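Local coordinates for putative fusidic acid resistance protein (Staphylococcus aureus, PDB 2YB5) that probably binds elongation factor G and helps clear it from the ribosome, so conferring resistance to the antibiotic fusidic acid, at residues N129-I133 with I145-P151; L105-D109 with L121-D125. One frame throughout, in Å; residues are numbered along the deposited sequence.

Contact 1 (N129-I133 with I145-P151); sequences NRKYI and IYGEISP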
ATOM      1  N   ASN A 129     -14.409  18.370  -5.829  1.00 53.40           N
ATOM      2  CA  ASN A 129     -14.453  17.002  -6.315  1.00 51.61           C
ATOM      3  C   ASN A 129     -13.088  16.519  -6.809  1.00 48.45           C
ATOM      4  O   ASN A 129     -12.938  15.999  -7.904  1.00 48.63           O
ATOM      5  CB  ASN A 129     -15.545  16.875  -7.368  1.00 53.40           C
ATOM      6  CG  ASN A 129     -16.930  16.963  -6.756  1.00 57.23           C
ATOM      7  OD1 ASN A 129     -17.365  16.038  -6.062  1.00 61.38           O
ATOM      8  ND2 ASN A 129     -17.616  18.083  -6.971  1.00 59.80           N
ATOM      9  N   ARG A 130     -12.096  16.690  -5.956  1.00 45.82           N
ATOM     10  CA  ARG A 130     -10.713  16.442  -6.311  1.00 43.19           C
ATOM     11  C   ARG A 130     -10.115  15.389  -5.381  1.00 40.11           C
ATOM     12  O   ARG A 130     -10.547  15.251  -4.238  1.00 39.77           O
ATOM     13  CB  ARG A 130      -9.948  17.760  -6.193  1.00 43.62           C
ATOM     14  CG  ARG A 130      -8.529  17.743  -6.733  1.00 43.81           C
ATOM     15  CD  ARG A 130      -7.945  19.158  -6.729  1.00 45.50           C
ATOM     16  NE  ARG A 130      -8.528  20.000  -7.772  1.00 47.58           N
ATOM     17  CZ  ARG A 130      -8.150  21.249  -8.043  1.00 48.37           C
ATOM     18  NH1 ARG A 130      -7.172  21.832  -7.358  1.00 48.13           N
ATOM     19  NH2 ARG A 130      -8.749  21.916  -9.015  1.00 50.47           N
ATOM     20  N   LYS A 131      -9.146  14.631  -5.890  1.00 37.21           N
ATOM     21  CA  LYS A 131      -8.255  13.840  -5.045  1.00 35.31           C
ATOM     22  C   LYS A 131      -6.830  14.274  -5.343  1.00 34.06           C
ATOM     23  O   LYS A 131      -6.467  14.487  -6.502  1.00 33.80           O
ATOM     24  CB  LYS A 131      -8.402  12.317  -5.268  1.00 34.63           C
ATOM     25  CG  LYS A 131      -7.445  11.458  -4.414  1.00 33.01           C
ATOM     26  CD  LYS A 131      -7.417   9.988  -4.801  1.00 33.97           C
ATOM     27  CE  LYS A 131      -8.701   9.220  -4.468  1.00 34.40           C
ATOM     28  NZ  LYS A 131      -8.941   9.164  -2.996  1.00 36.36           N
ATOM     29  N   TYR A 132      -6.051  14.407  -4.274  1.00 32.42           N
ATOM     30  CA  TYR A 132      -4.631  14.681  -4.336  1.00 31.80           C
ATOM     31  C   TYR A 132      -3.891  13.417  -3.926  1.00 30.68           C
ATOM     32  O   TYR A 132      -4.325  12.724  -3.001  1.00 30.26           O
ATOM     33  CB  TYR A 132      -4.276  15.779  -3.334  1.00 31.81           C
ATOM     34  CG  TYR A 132      -4.818  17.130  -3.667  1.00 33.64           C
ATOM     35  CD1 TYR A 132      -4.105  17.989  -4.484  1.00 35.95           C
ATOM     36  CD2 TYR A 132      -6.028  17.568  -3.149  1.00 35.62           C
ATOM     37  CE1 TYR A 132      -4.574  19.230  -4.783  1.00 38.77           C
ATOM     38  CE2 TYR A 132      -6.511  18.822  -3.446  1.00 37.75           C
ATOM     39  CZ  TYR A 132      -5.778  19.648  -4.269  1.00 39.07           C
ATOM     40  OH  TYR A 132      -6.226  20.904  -4.584  1.00 41.97           O
ATOM     41  N   ILE A 133      -2.778  13.127  -4.599  1.00 29.39           N
ATOM     42  CA  ILE A 133      -1.962  11.959  -4.293  1.00 28.31           C
ATOM     43  C   ILE A 133      -0.500  12.374  -4.206  1.00 28.61           C
ATOM     44  O   ILE A 133       0.017  12.938  -5.143  1.00 29.60           O
ATOM     45  CB  ILE A 133      -2.140  10.849  -5.358  1.00 28.08           C
ATOM     46  CG1 ILE A 133      -3.502  10.165  -5.184  1.00 28.93           C
ATOM     47  CG2 ILE A 133      -1.000   9.821  -5.285  1.00 24.49           C
ATOM     48  CD1 ILE A 133      -4.049   9.487  -6.471  1.00 28.73           C
ATOM     49  N   ILE A 145       0.286  14.418  -7.766  1.00 34.36           N
ATOM     50  CA  ILE A 145      -0.642  14.555  -8.868  1.00 35.20           C
ATOM     51  C   ILE A 145      -2.005  14.832  -8.243  1.00 34.80           C
ATOM     52  O   ILE A 145      -2.225  14.504  -7.082  1.00 33.68           O
ATOM     53  CB  ILE A 145      -0.653  13.247  -9.700  1.00 35.21           C
ATOM     54  CG1 ILE A 145      -1.320  13.452 -11.056  1.00 38.45           C
ATOM     55  CG2 ILE A 145      -1.342  12.126  -8.928  1.00 33.94           C
ATOM     56  CD1 ILE A 145      -1.368  12.179 -11.919  1.00 40.78           C
ATOM     57  N   TYR A 146      -2.911  15.447  -8.991  1.00 36.03           N
ATOM     58  CA  TYR A 146      -4.307  15.551  -8.563  1.00 36.49           C
ATOM     59  C   TYR A 146      -5.241  15.459  -9.758  1.00 37.29           C
ATOM     60  O   TYR A 146      -4.818  15.624 -10.896  1.00 37.08           O
ATOM     61  CB  TYR A 146      -4.569  16.844  -7.792  1.00 37.01           C
ATOM     62  CG  TYR A 146      -4.548  18.119  -8.605  1.00 41.28           C
ATOM     63  CD1 TYR A 146      -5.707  18.604  -9.217  1.00 45.57           C
ATOM     64  CD2 TYR A 146      -3.386  18.864  -8.727  1.00 44.57           C
ATOM     65  CE1 TYR A 146      -5.690  19.780  -9.959  1.00 48.54           C
ATOM     66  CE2 TYR A 146      -3.361  20.050  -9.453  1.00 47.83           C
ATOM     67  CZ  TYR A 146      -4.510  20.503 -10.067  1.00 49.48           C
ATOM     68  OH  TYR A 146      -4.472  21.674 -10.787  1.00 52.92           O
ATOM     69  N   GLY A 147      -6.511  15.192  -9.483  1.00 37.65           N
ATOM     70  CA  GLY A 147      -7.507  15.103 -10.531  1.00 39.37           C
ATOM     71  C   GLY A 147      -8.916  15.078  -9.993  1.00 40.34           C
ATOM     72  O   GLY A 147      -9.128  15.027  -8.779  1.00 39.05           O
ATOM     73  N   GLU A 148      -9.874  15.122 -10.910  1.00 42.72           N
ATOM     74  CA  GLU A 148     -11.287  15.039 -10.577  1.00 44.86           C
ATOM     75  C   GLU A 148     -11.694  13.598 -10.282  1.00 44.70           C
ATOM     76  O   GLU A 148     -11.342  12.660 -11.024  1.00 44.20           O
ATOM     77  CB  GLU A 148     -12.153  15.588 -11.726  1.00 47.16           C
ATOM     78  CG  GLU A 148     -13.640  15.754 -11.344  1.00 50.71           C
ATOM     79  CD  GLU A 148     -14.489  16.382 -12.443  1.00 55.76           C
ATOM     80  OE1 GLU A 148     -14.277  17.578 -12.759  1.00 59.45           O
ATOM     81  OE2 GLU A 148     -15.370  15.677 -12.989  1.00 58.95           O
ATOM     82  N   ILE A 149     -12.446  13.422  -9.205  1.00 45.39           N
ATOM     83  CA  ILE A 149     -12.995  12.118  -8.877  1.00 46.08           C
ATOM     84  C   ILE A 149     -14.463  12.275  -8.455  1.00 48.47           C
ATOM     85  O   ILE A 149     -14.769  12.984  -7.505  1.00 49.15           O
ATOM     86  CB  ILE A 149     -12.131  11.407  -7.800  1.00 44.72           C
ATOM     87  CG1 ILE A 149     -12.522   9.926  -7.692  1.00 44.93           C
ATOM     88  CG2 ILE A 149     -12.218  12.126  -6.452  1.00 44.69           C
ATOM     89  CD1 ILE A 149     -11.477   9.041  -7.017  1.00 44.07           C
ATOM     90  N   SER A 150     -15.378  11.651  -9.194  1.00 50.70           N
ATOM     91  CA  SER A 150     -16.794  11.756  -8.859  1.00 53.16           C
ATOM     92  C   SER A 150     -17.092  11.014  -7.554  1.00 53.56           C
ATOM     93  O   SER A 150     -16.564   9.927  -7.330  1.00 52.21           O
ATOM     94  CB  SER A 150     -17.660  11.195  -9.968  1.00 54.53           C
ATOM     95  OG  SER A 150     -19.015  11.517  -9.718  1.00 57.99           O
ATOM     96  N   PRO A 151     -17.939  11.602  -6.685  1.00 55.50           N
ATOM     97  CA  PRO A 151     -18.274  10.969  -5.416  1.00 56.09           C
ATOM     98  C   PRO A 151     -19.285   9.844  -5.570  1.00 57.11           C
ATOM     99  O   PRO A 151     -19.574   9.141  -4.603  1.00 57.28           O
ATOM    100  CB  PRO A 151     -18.862  12.124  -4.598  1.00 57.70           C
ATOM    101  CG  PRO A 151     -19.513  12.995  -5.622  1.00 58.97           C
ATOM    102  CD  PRO A 151     -18.659  12.878  -6.863  1.00 57.57           C
TER

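Contact 2 (L105-D109 with L121-D125); sequences LKRPD and LGWND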
ATOM      1  N   LEU A 105      -5.334  25.205  -1.537  1.00 54.88           N
ATOM      2  CA  LEU A 105      -4.970  23.792  -1.338  1.00 52.60           C
ATOM      3  C   LEU A 105      -5.487  23.251  -0.010  1.00 51.27           C
ATOM      4  O   LEU A 105      -4.964  23.586   1.051  1.00 50.86           O
ATOM      5  CB  LEU A 105      -3.445  23.592  -1.412  1.00 51.73           C
ATOM      6  CG  LEU A 105      -2.958  22.142  -1.213  1.00 50.57           C
ATOM      7  CD1 LEU A 105      -3.371  21.253  -2.378  1.00 48.09           C
ATOM      8  CD2 LEU A 105      -1.444  22.065  -0.993  1.00 50.99           C
ATOM      9  N   LYS A 106      -6.498  22.393  -0.074  1.00 50.29           N
ATOM     10  CA  LYS A 106      -6.927  21.670   1.111  1.00 49.68           C
ATOM     11  C   LYS A 106      -5.818  20.715   1.547  1.00 47.35           C
ATOM     12  O   LYS A 106      -5.370  19.856   0.771  1.00 45.30           O
ATOM     13  CB  LYS A 106      -8.204  20.875   0.863  1.00 50.44           C
ATOM     14  CG  LYS A 106      -8.575  19.972   2.032  1.00 52.07           C
ATOM     15  CD  LYS A 106     -10.029  19.541   2.011  1.00 55.09           C
ATOM     16  CE  LYS A 106     -10.438  18.941   3.356  1.00 57.41           C
ATOM     17  NZ  LYS A 106     -11.926  18.861   3.501  1.00 59.66           N
ATOM     18  N   ARG A 107      -5.399  20.868   2.795  1.00 46.07           N
ATOM     19  CA  ARG A 107      -4.389  20.004   3.377  1.00 44.84           C
ATOM     20  C   ARG A 107      -5.043  18.749   3.968  1.00 43.94           C
ATOM     21  O   ARG A 107      -6.211  18.780   4.368  1.00 45.01           O
ATOM     22  CB  ARG A 107      -3.561  20.795   4.407  1.00 45.34           C
ATOM     23  CG  ARG A 107      -2.361  21.508   3.749  1.00 45.85           C
ATOM     24  CD  ARG A 107      -2.223  22.987   4.059  1.00 48.13           C
ATOM     25  NE  ARG A 107      -1.626  23.228   5.359  1.00 47.58           N
ATOM     26  CZ  ARG A 107      -0.969  24.333   5.730  1.00 48.47           C
ATOM     27  NH1 ARG A 107      -0.769  25.359   4.899  1.00 48.82           N
ATOM     28  NH2 ARG A 107      -0.493  24.411   6.966  1.00 47.12           N
ATOM     29  N   PRO A 108      -4.312  17.624   3.982  1.00 42.03           N
ATOM     30  CA  PRO A 108      -4.836  16.431   4.620  1.00 42.00           C
ATOM     31  C   PRO A 108      -4.829  16.565   6.151  1.00 43.12           C
ATOM     32  O   PRO A 108      -4.037  17.322   6.707  1.00 41.18           O
ATOM     33  CB  PRO A 108      -3.870  15.345   4.172  1.00 40.90           C
ATOM     34  CG  PRO A 108      -2.608  16.029   3.934  1.00 40.55           C
ATOM     35  CD  PRO A 108      -2.930  17.429   3.513  1.00 41.24           C
ATOM     36  N   ASP A 109      -5.714  15.816   6.799  1.00 44.83           N
ATOM     37  CA  ASP A 109      -5.839  15.808   8.249  1.00 46.92           C
ATOM     38  C   ASP A 109      -4.866  14.774   8.800  1.00 47.22           C
ATOM     39  O   ASP A 109      -5.068  13.573   8.629  1.00 48.11           O
ATOM     40  CB  ASP A 109      -7.276  15.448   8.619  1.00 48.58           C
ATOM     41  CG  ASP A 109      -7.570  15.615  10.097  1.00 50.72           C
ATOM     42  OD1 ASP A 109      -6.629  15.701  10.928  1.00 50.56           O
ATOM     43  OD2 ASP A 109      -8.779  15.665  10.417  1.00 54.03           O
ATOM     44  N   LEU A 121       0.062   9.023   0.021  1.00 28.87           N
ATOM     45  CA  LEU A 121      -0.913   9.850   0.724  1.00 28.79           C
ATOM     46  C   LEU A 121      -1.969  10.363  -0.243  1.00 29.09           C
ATOM     47  O   LEU A 121      -1.680  11.220  -1.099  1.00 28.39           O
ATOM     48  CB  LEU A 121      -0.214  11.024   1.409  1.00 28.81           C
ATOM     49  CG  LEU A 121      -1.125  11.914   2.252  1.00 29.48           C
ATOM     50  CD1 LEU A 121      -1.935  11.070   3.247  1.00 30.08           C
ATOM     51  CD2 LEU A 121      -0.277  12.960   2.956  1.00 29.98           C
ATOM     52  N   GLY A 122      -3.191   9.850  -0.096  1.00 29.46           N
ATOM     53  CA  GLY A 122      -4.286  10.223  -0.964  1.00 30.75           C
ATOM     54  C   GLY A 122      -5.414  10.803  -0.149  1.00 32.24           C
ATOM     55  O   GLY A 122      -5.885  10.162   0.797  1.00 33.41           O
ATOM     56  N   TRP A 123      -5.844  12.007  -0.503  1.00 32.93           N
ATOM     57  CA  TRP A 123      -6.929  12.675   0.221  1.00 34.92           C
ATOM     58  C   TRP A 123      -7.815  13.478  -0.695  1.00 36.27           C
ATOM     59  O   TRP A 123      -7.366  13.998  -1.725  1.00 35.67           O
ATOM     60  CB  TRP A 123      -6.402  13.583   1.339  1.00 35.32           C
ATOM     61  CG  TRP A 123      -5.740  14.895   0.911  1.00 35.04           C
ATOM     62  CD1 TRP A 123      -6.288  16.155   0.969  1.00 36.54           C
ATOM     63  CD2 TRP A 123      -4.397  15.071   0.435  1.00 33.14           C
ATOM     64  NE1 TRP A 123      -5.369  17.091   0.551  1.00 35.96           N
ATOM     65  CE2 TRP A 123      -4.204  16.454   0.217  1.00 33.52           C
ATOM     66  CE3 TRP A 123      -3.341  14.192   0.159  1.00 32.74           C
ATOM     67  CZ2 TRP A 123      -3.009  16.971  -0.280  1.00 31.90           C
ATOM     68  CZ3 TRP A 123      -2.143  14.716  -0.309  1.00 30.35           C
ATOM     69  CH2 TRP A 123      -1.995  16.084  -0.537  1.00 30.30           C
ATOM     70  N   ASN A 124      -9.075  13.589  -0.293  1.00 38.37           N
ATOM     71  CA  ASN A 124     -10.091  14.183  -1.135  1.00 40.70           C
ATOM     72  C   ASN A 124     -10.427  15.604  -0.690  1.00 42.62           C
ATOM     73  O   ASN A 124     -10.441  15.916   0.507  1.00 43.03           O
ATOM     74  CB  ASN A 124     -11.344  13.287  -1.165  1.00 41.06           C
ATOM     75  CG  ASN A 124     -11.069  11.901  -1.749  1.00 41.24           C
ATOM     76  OD1 ASN A 124     -10.092  11.695  -2.486  1.00 40.61           O
ATOM     77  ND2 ASN A 124     -11.926  10.936  -1.415  1.00 40.68           N
ATOM     78  N   ASP A 125     -10.644  16.472  -1.673  1.00 44.50           N
ATOM     79  CA  ASP A 125     -11.263  17.769  -1.437  1.00 47.25           C
ATOM     80  C   ASP A 125     -12.633  17.744  -2.123  1.00 49.08           C
ATOM     81  O   ASP A 125     -12.753  18.074  -3.299  1.00 49.25           O
ATOM     82  CB  ASP A 125     -10.392  18.902  -1.986  1.00 47.63           C
ATOM     83  CG  ASP A 125     -10.995  20.281  -1.744  1.00 51.13           C
ATOM     84  OD1 ASP A 125     -11.928  20.396  -0.917  1.00 53.97           O
ATOM     85  OD2 ASP A 125     -10.530  21.254  -2.381  1.00 53.60           O
TER
HETATM   86  O   HOH W   1      -7.840  22.154  -2.561  1.00 43.20           O

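Contact 1 (N129-I133 with I145-P151)
R130 runs along the CD1-CE1 side of Y146, and its side chain can be followed along that tyrosine atom by atom. CB sits near the carbonyl oxygen of G147, and CG, anti to the backbone N (chi1 -171°), touches that oxygen and comes near Y146 CD1. CD then reaches Y146 CD1 at 3.4 Å, and a bend at chi3 (-73°) lays NE and CZ along the same side of the tyrosine. Y146 CE1 ends up 3.4 Å from R130 CZ, over the centre of one guanidinium face, with the two planes 29° apart. At the tip, NH1 donates to the hydroxyl of Y132, OH lying 3.1 Å away and somewhat tilted from the guanidinium plane. Y132 shares this face of the sheet: its CD1 meets Y146 CB at 3.5 Å, and the two rings run side by side at an oblique tilt.

Underneath, the hairpin strands 130-133 and 145-149 are joined by antiparallel backbone bonds. K131 and G147 exchange a pair, as do I133 and I145, and I149 N reaches N129 O at 2.9 Å, just before strand 130-136 begins. On the other face I133 CB packs on I145 CG2, while K131 CE touches I149 CD1 at 3.8 Å. The ammonium of K131 goes past these to Y192 O, N124 OD1 and S194 OG. N129 and R130 together face D125, a G1 beta bulge that fits the tight turn out of strand 121-125.

Chemically, the two faces differ: one brings a guanidinium over the CD1-CE1 side of a tyrosine at a shallow tilt and ties its NH1 to a second tyrosine's hydroxyl; the other buries a lysine whose charge is met by oxygen acceptors.

Contact 2 (L105-D109 with L121-D125)
The segment 105-109 is an extended loop without regular structure that runs past strand 121-125, with CA atoms 6.4 Å apart at K106 and D125 and no backbone-to-backbone hydrogen bond between them. What joins the two is chiefly the indole of W123. Its NE1 donates to the carbonyl oxygen of K106 at 2.8 Å, nearly straight at 162°; the oxygen lies at the ring edge in the indole plane, whereas the nitrogen stands above the plane of the carbonyl. Having CG between its backbone N and carbonyl carbon (chi1 73°) swings the indole out from the strand to the loop.

P108 covers one face of that indole. Its CB sits 3.8 Å from the centroid of the W123 five-membered ring, only 15° off the normal, a CH-pi contact, while CD lies over the same face toward the CE2-CZ2 bond, 3.7 Å from W123 CE2. The proline's CG continues to L121 CD2 at 4.0 Å, so the pyrrolidine ring spans two residues that point to the same side of the strand. At the other end the extended chain of K106 crosses D125, its CD 3.6 Å from D125 OD1, but NZ stops short of a salt bridge. A water bridges this end instead, accepting from K106 N and donating to D125 OD2; D125 OD1 is taken by S127 OG in the following turn.

Edge and face of the tryptophan are thus held at once, which should leave its indole little freedom to rotate. L95 of helix 92-98 also touches it, and Y132 of the next strand meets its ring. The arrangement is a loop laid over the outermost strand of the antiparallel sheet in the treble-clef zinc-finger region of this FusB-type protein.

Overall arrangement
Contacts 1 and 2 are neighbours in one antiparallel sheet, their centres 10 Å apart: strand 121-125 is the outermost, 130-136 comes next and 142-149 follows, so contact 2 packs the loop 105-109 against the edge strand while contact 1 pairs the next two. They meet directly, with R130 O 2.8 Å from D125 N in a probable hydrogen bond and Y132 CE1 3.4 Å from L105 CD1. On the opposite face K131 NZ lies 2.8 Å from N124 OD1, and both residues also bond to Y192 O, right after zinc ligand C191. K131's side chain is about 9 Å from the zinc ion and N124's about 12 Å, so this end of the sheet lies near, without touching, the C158, C161, C191 and C197 site, connected through the Y192 carbonyl.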